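Side-chain contacts in pyocin-S2 (Pseudomonas aeruginosa, PDB 5ODW), which causes breakdown of chromosomal DNA and inhibits lipid synthesis in sensitive cells, and is represented here by its helix-rich N-terminal part without the nuclease domain: residues Asp170-Lys173 against Ala174-Ala177; Lys69-Leu72 against Lys73-Thr76; Ile105-Ala108 against Leu109-Ala112. All coordinates share one frame; numbering follows the deposited sequence.

Contact 1: residues Asp170-Lys173 against Ala174-Ala177; sequences DIYK and AQIA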
loop_
_atom_site.group_PDB
_atom_site.type_symbol
_atom_site.label_atom_id
_atom_site.label_comp_id
_atom_site.label_asym_id
_atom_site.label_seq_id
_atom_site.Cartn_x
_atom_site.Cartn_y
_atom_site.Cartn_z
ATOM N N ASP C 170 5.652 13.387 -45.203
ATOM C CA ASP C 170 5.388 14.768 -45.609
ATOM C C ASP C 170 6.336 15.160 -46.775
ATOM O O ASP C 170 5.883 15.650 -47.815
ATOM C CB ASP C 170 5.518 15.731 -44.400
ATOM C CG ASP C 170 5.020 17.151 -44.675
ATOM O OD1 ASP C 170 3.836 17.307 -45.072
ATOM O OD2 ASP C 170 5.806 18.108 -44.474
ATOM N N ILE C 171 7.636 14.881 -46.593
ATOM C CA ILE C 171 8.720 15.117 -47.542
ATOM C C ILE C 171 8.470 14.342 -48.864
ATOM O O ILE C 171 8.398 14.973 -49.920
ATOM C CB ILE C 171 10.104 14.801 -46.875
ATOM C CG1 ILE C 171 10.406 15.711 -45.640
ATOM C CG2 ILE C 171 11.254 14.821 -47.882
ATOM C CD1 ILE C 171 10.325 17.267 -45.831
ATOM N N TYR C 172 8.298 12.998 -48.790
ATOM C CA TYR C 172 8.017 12.117 -49.938
ATOM C C TYR C 172 6.831 12.624 -50.785
ATOM O O TYR C 172 6.967 12.675 -52.007
ATOM C CB TYR C 172 7.735 10.669 -49.487
ATOM C CG TYR C 172 8.913 9.850 -48.985
ATOM C CD1 TYR C 172 10.098 9.774 -49.715
ATOM C CD2 TYR C 172 8.776 9.001 -47.888
ATOM C CE1 TYR C 172 11.154 8.958 -49.303
ATOM C CE2 TYR C 172 9.823 8.187 -47.462
ATOM C CZ TYR C 172 11.012 8.168 -48.170
ATOM O OH TYR C 172 12.032 7.342 -47.760
ATOM N N LYS C 173 5.688 13.020 -50.140
ATOM C CA LYS C 173 4.480 13.569 -50.788
ATOM C C LYS C 173 4.827 14.812 -51.621
ATOM O O LYS C 173 4.330 14.950 -52.740
ATOM C CB LYS C 173 3.418 13.964 -49.731
ATOM C CG LYS C 173 2.137 13.123 -49.714
ATOM C CD LYS C 173 1.160 13.637 -48.638
ATOM C CE LYS C 173 0.069 12.662 -48.224
ATOM N NZ LYS C 173 -0.414 12.922 -46.837
ATOM N N ALA C 174 5.673 15.710 -51.063
ATOM C CA ALA C 174 6.132 16.954 -51.689
ATOM C C ALA C 174 7.171 16.715 -52.795
ATOM O O ALA C 174 7.178 17.447 -53.791
ATOM C CB ALA C 174 6.707 17.877 -50.635
ATOM N N GLN C 175 8.055 15.701 -52.608
ATOM C CA GLN C 175 9.093 15.321 -53.571
ATOM C C GLN C 175 8.492 14.798 -54.866
ATOM O O GLN C 175 9.036 15.075 -55.935
ATOM C CB GLN C 175 10.064 14.294 -52.978
ATOM C CG GLN C 175 11.123 14.920 -52.074
ATOM C CD GLN C 175 12.164 13.941 -51.607
ATOM O OE1 GLN C 175 13.357 14.146 -51.800
ATOM N NE2 GLN C 175 11.750 12.880 -50.939
ATOM N N ILE C 176 7.361 14.051 -54.771
ATOM C CA ILE C 176 6.624 13.510 -55.924
ATOM C C ILE C 176 6.063 14.680 -56.758
ATOM O O ILE C 176 6.154 14.641 -57.985
ATOM C CB ILE C 176 5.553 12.449 -55.512
ATOM C CG1 ILE C 176 6.229 11.224 -54.851
ATOM C CG2 ILE C 176 4.734 11.999 -56.740
ATOM C CD1 ILE C 176 5.384 10.398 -54.008
ATOM N N ALA C 177 5.558 15.738 -56.084
ATOM C CA ALA C 177 5.047 16.957 -56.715
ATOM C C ALA C 177 6.156 17.640 -57.523
ATOM O O ALA C 177 5.915 18.055 -58.666
ATOM C CB ALA C 177 4.508 17.907 -55.658
#
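Ala174 and Asp170 stand one turn apart on a continuous helix. The amide N of Ala174 bonds to Asp170 O at 3.3 Å. The Ala174 methyl, CB, rests 3.4 Å from Ile171 O, so it lies over the backbone of the preceding turn and meets no side chain there.

Gln175 is the main side chain of this contact. Its N donates to Ile171 O at 2.8 Å. CG stands beside the backbone N (chi1 -80°), and the chain is extended beyond it. This places the amide end between the side chains of Ile171 and Tyr172. Its carbon CD passes 3.9 Å from the Ile171 branch methyl CG2. The amide end also approaches the Tyr172 ring obliquely at CD1, with the two planes 28° apart.

Ile176 N bonds to Tyr172 O at 3.1 Å. The CG1 arm of Ile176 folds back over the same carbonyl and brings CD1 to 3.4 Å from Tyr172 O.

These are i to i+4 contacts within helix 153-204, the long helix of an elongated helical bundle. Ile171 packs on Leu68 of helix 47-70 and, with Gln175, on Leu72 of helix 72-86. Tyr172 and Ile176 face helix 96-121 through Ser116 and Leu117.

Contact 2: residues Lys69-Leu72 against Lys73-Thr76; sequences KKNL and KNET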
loop_
_atom_site.group_PDB
_atom_site.type_symbol
_atom_site.label_atom_id
_atom_site.label_comp_id
_atom_site.label_asym_id
_atom_site.label_seq_id
_atom_site.Cartn_x
_atom_site.Cartn_y
_atom_site.Cartn_z
ATOM N N LYS C 69 12.457 20.823 -45.686
ATOM C CA LYS C 69 11.343 21.415 -46.420
ATOM C C LYS C 69 11.770 22.773 -47.006
ATOM O O LYS C 69 11.415 23.114 -48.128
ATOM C CB LYS C 69 10.107 21.557 -45.535
ATOM C CG LYS C 69 8.808 21.361 -46.296
ATOM C CD LYS C 69 7.602 21.305 -45.372
ATOM C CE LYS C 69 7.199 22.690 -44.895
ATOM N NZ LYS C 69 5.870 22.676 -44.224
ATOM N N LYS C 70 12.520 23.544 -46.220
ATOM C CA LYS C 70 13.057 24.839 -46.636
ATOM C C LYS C 70 13.701 24.691 -48.034
ATOM O O LYS C 70 13.242 25.337 -48.986
ATOM C CB LYS C 70 14.123 25.328 -45.636
ATOM C CG LYS C 70 13.599 26.230 -44.533
ATOM C CD LYS C 70 14.745 27.005 -43.865
ATOM C CE LYS C 70 14.307 27.819 -42.663
ATOM N NZ LYS C 70 15.365 28.768 -42.203
ATOM N N ASN C 71 14.670 23.785 -48.163
ATOM C CA ASN C 71 15.427 23.558 -49.401
ATOM C C ASN C 71 15.149 22.243 -50.128
ATOM O O ASN C 71 16.077 21.606 -50.608
ATOM C CB ASN C 71 16.926 23.605 -49.105
ATOM C CG ASN C 71 17.342 24.860 -48.375
ATOM O OD1 ASN C 71 16.890 25.959 -48.691
ATOM N ND2 ASN C 71 18.225 24.704 -47.398
ATOM N N LEU C 72 13.895 21.818 -50.195
ATOM C CA LEU C 72 13.565 20.523 -50.810
ATOM C C LEU C 72 13.759 20.485 -52.347
ATOM O O LEU C 72 14.094 19.417 -52.874
ATOM C CB LEU C 72 12.156 20.026 -50.411
ATOM C CG LEU C 72 11.964 18.496 -50.404
ATOM C CD1 LEU C 72 12.919 17.796 -49.420
ATOM C CD2 LEU C 72 10.538 18.132 -50.139
ATOM N N LYS C 73 13.558 21.636 -53.051
ATOM C CA LYS C 73 13.715 21.766 -54.516
ATOM C C LYS C 73 15.147 21.424 -54.928
ATOM O O LYS C 73 15.335 20.638 -55.848
ATOM C CB LYS C 73 13.371 23.191 -55.011
ATOM C CG LYS C 73 12.011 23.735 -54.569
ATOM C CD LYS C 73 11.579 24.947 -55.393
ATOM C CE LYS C 73 10.357 25.621 -54.831
ATOM N NZ LYS C 73 9.772 26.564 -55.818
ATOM N N ASN C 74 16.148 21.995 -54.218
ATOM C CA ASN C 74 17.580 21.805 -54.481
ATOM C C ASN C 74 18.041 20.446 -54.040
ATOM O O ASN C 74 18.826 19.816 -54.744
ATOM C CB ASN C 74 18.416 22.885 -53.796
ATOM C CG ASN C 74 17.887 24.269 -54.035
ATOM O OD1 ASN C 74 17.717 24.709 -55.187
ATOM N ND2 ASN C 74 17.543 24.953 -52.950
ATOM N N GLU C 75 17.558 19.990 -52.876
ATOM C CA GLU C 75 17.901 18.685 -52.325
ATOM C C GLU C 75 17.475 17.574 -53.281
ATOM O O GLU C 75 18.301 16.714 -53.601
ATOM C CB GLU C 75 17.267 18.501 -50.938
ATOM C CG GLU C 75 17.742 17.271 -50.188
ATOM C CD GLU C 75 17.107 15.947 -50.566
ATOM O OE1 GLU C 75 15.858 15.855 -50.571
ATOM O OE2 GLU C 75 17.869 14.995 -50.843
ATOM N N THR C 76 16.210 17.593 -53.744
ATOM C CA THR C 76 15.715 16.546 -54.630
ATOM C C THR C 76 16.363 16.667 -56.037
ATOM O O THR C 76 16.749 15.640 -56.606
ATOM C CB THR C 76 14.191 16.473 -54.595
ATOM O OG1 THR C 76 13.775 15.175 -55.018
ATOM C CG2 THR C 76 13.521 17.550 -55.398
#
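Glu75 touches both Asn71 and Leu72, one turn back in the chain. Its CB lies 3.3 Å from Asn71 O and 3.8 Å from Leu72 O. The side chain therefore starts over the carbonyls of the preceding turn. CG is anti to the backbone N (chi1 -171°) and acts as a spacer. The chain then bends at chi2, -80°, and this swings the carboxylate round to the Leu72 side. The two side chains run side by side and point the same way. At the tip, OE1 comes 3.7 Å from the Leu72 methyl CD1, a van der Waals contact between a carboxylate oxygen and a methyl. The other oxygen, OE2, is close to OE2 of Glu79. Two like charges this close, one on a buried residue, may raise the proton affinity of one of them.

The backbone here is a one-residue break between helix 47-70 and helix 72-86. Asn71 leaves helical geometry and stands at the N-cap position of the second helix. Its side chain makes no capping bond.

The first bonds of the new helix cross this contact. Glu75 N donates to Asn71 O at 3.2 Å, and Thr76 N donates to Leu72 O at 2.9 Å. The Thr76 methyl CG2, placed between the backbone N and the carbonyl carbon, comes 3.2 Å from Leu72 O. On the exposed side, ND2 of Asn74 approaches CB of Asn71 at 4.1 Å. Leu72 packs on Ile171 of helix 153-204, and Glu75 also reaches Val16 and Ile23 in the N-terminal loops.

Contact 3: residues Ile105-Ala108 against Leu109-Ala112; sequences IVDA and LMDA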
loop_
_atom_site.group_PDB
_atom_site.type_symbol
_atom_site.label_atom_id
_atom_site.label_comp_id
_atom_site.label_asym_id
_atom_site.label_seq_id
_atom_site.Cartn_x
_atom_site.Cartn_y
_atom_site.Cartn_z
ATOM N N ILE C 105 15.070 8.396 -65.208
ATOM C CA ILE C 105 15.658 8.558 -63.869
ATOM C C ILE C 105 14.654 9.248 -62.911
ATOM O O ILE C 105 14.430 8.740 -61.809
ATOM C CB ILE C 105 17.039 9.291 -63.935
ATOM C CG1 ILE C 105 18.144 8.370 -64.476
ATOM C CG2 ILE C 105 17.447 9.927 -62.581
ATOM C CD1 ILE C 105 19.208 9.094 -65.275
ATOM N N VAL C 106 14.056 10.385 -63.355
ATOM C CA VAL C 106 13.049 11.196 -62.650
ATOM C C VAL C 106 11.816 10.322 -62.302
ATOM O O VAL C 106 11.377 10.322 -61.142
ATOM C CB VAL C 106 12.685 12.480 -63.460
ATOM C CG1 VAL C 106 11.400 13.138 -62.942
ATOM C CG2 VAL C 106 13.846 13.483 -63.469
ATOM N N ASP C 107 11.335 9.565 -63.289
ATOM C CA ASP C 107 10.232 8.621 -63.119
ATOM C C ASP C 107 10.577 7.449 -62.186
ATOM O O ASP C 107 9.764 7.049 -61.367
ATOM C CB ASP C 107 9.789 8.070 -64.475
ATOM C CG ASP C 107 9.116 9.112 -65.340
ATOM O OD1 ASP C 107 8.997 10.270 -64.902
ATOM O OD2 ASP C 107 8.700 8.770 -66.462
ATOM N N ALA C 108 11.780 6.896 -62.329
ATOM C CA ALA C 108 12.257 5.788 -61.498
ATOM C C ALA C 108 12.372 6.246 -60.073
ATOM O O ALA C 108 11.998 5.486 -59.166
ATOM C CB ALA C 108 13.598 5.276 -61.992
ATOM N N LEU C 109 12.851 7.506 -59.871
ATOM C CA LEU C 109 12.980 8.116 -58.547
ATOM C C LEU C 109 11.605 8.377 -57.966
ATOM O O LEU C 109 11.371 8.034 -56.813
ATOM C CB LEU C 109 13.806 9.410 -58.581
ATOM C CG LEU C 109 14.241 9.968 -57.217
ATOM C CD1 LEU C 109 15.149 8.993 -56.460
ATOM C CD2 LEU C 109 14.916 11.321 -57.376
ATOM N N MET C 110 10.692 8.944 -58.786
ATOM C CA MET C 110 9.309 9.240 -58.439
ATOM C C MET C 110 8.609 7.974 -57.950
ATOM O O MET C 110 8.024 7.997 -56.864
ATOM C CB MET C 110 8.575 9.806 -59.663
ATOM C CG MET C 110 7.443 10.745 -59.314
ATOM S SD MET C 110 6.218 10.929 -60.639
ATOM C CE MET C 110 7.154 11.860 -61.851
ATOM N N ASP C 111 8.720 6.893 -58.711
ATOM C CA ASP C 111 8.103 5.625 -58.352
ATOM C C ASP C 111 8.663 5.059 -57.049
ATOM O O ASP C 111 7.924 4.502 -56.244
ATOM C CB ASP C 111 8.266 4.612 -59.486
ATOM C CG ASP C 111 7.391 4.932 -60.679
ATOM O OD1 ASP C 111 6.616 5.904 -60.609
ATOM O OD2 ASP C 111 7.474 4.207 -61.690
ATOM N N ALA C 112 9.971 5.189 -56.854
ATOM C CA ALA C 112 10.613 4.691 -55.642
ATOM C C ALA C 112 10.062 5.416 -54.425
ATOM O O ALA C 112 9.819 4.822 -53.382
ATOM C CB ALA C 112 12.116 4.880 -55.733
#
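Met110 lies alongside Asp107, and both side chains point the same way. CG of Met110 is anti to the backbone N (chi1 -151°), and the chain stays extended until it turns at chi3, -70°. That last turn brings the methyl CE to 3.9 Å from OD1 of Asp107. The carboxylate is also held by two polar partners: OD1 is hydrogen-bonded to OG of Ser183, and OD2 forms a salt bridge with NZ of Lys103. The two bonds probably fix its rotation, and the methyl packs beside an oxygen already engaged.

Asp111 is set differently. Its CG stands beside the backbone N (chi1 -72°), which turns the carboxylate back toward the preceding turn. OD1 lies 3.4 Å from Asp107 O, but both are acceptors and do not bond. That carbonyl takes its hydrogen bond from Asp111 N instead, at 2.9 Å. Leu109 N bonds to Ile105 O at 2.8 Å, while the Leu109 side chain leads away from the turn.

All eight residues form i to i+4 turns of helix 96-121, one member of the elongated helical bundle. Leu109 packs on Val80 and Leu83 of helix 72-86, where Ile105 also meets Leu83. Val106 and Met110 turn to helix 153-204 and meet Leu179.

Contact 1 lies on helix 153-204, contact 3 on helix 96-121, and contact 2 at the break between helices 47-70 and 72-86. Contact 1 lies between the others: its centre is 10 Å from that of contact 2 and 12 Å from that of contact 3. CG2 of Ile171 packs 3.7 Å from CD1 of Leu72, which joins contact 1 to contact 2. CG2 of Ile176 packs 3.9 Å from CG of Met110, which joins it to contact 3. Contacts 2 and 3 do not touch; their centres are 17 Å apart and their nearest atoms about 5 Å. Helix 153-204 thus bridges helices 72-86 and 96-121 here. The nuclease active site is not part of this N-terminal piece.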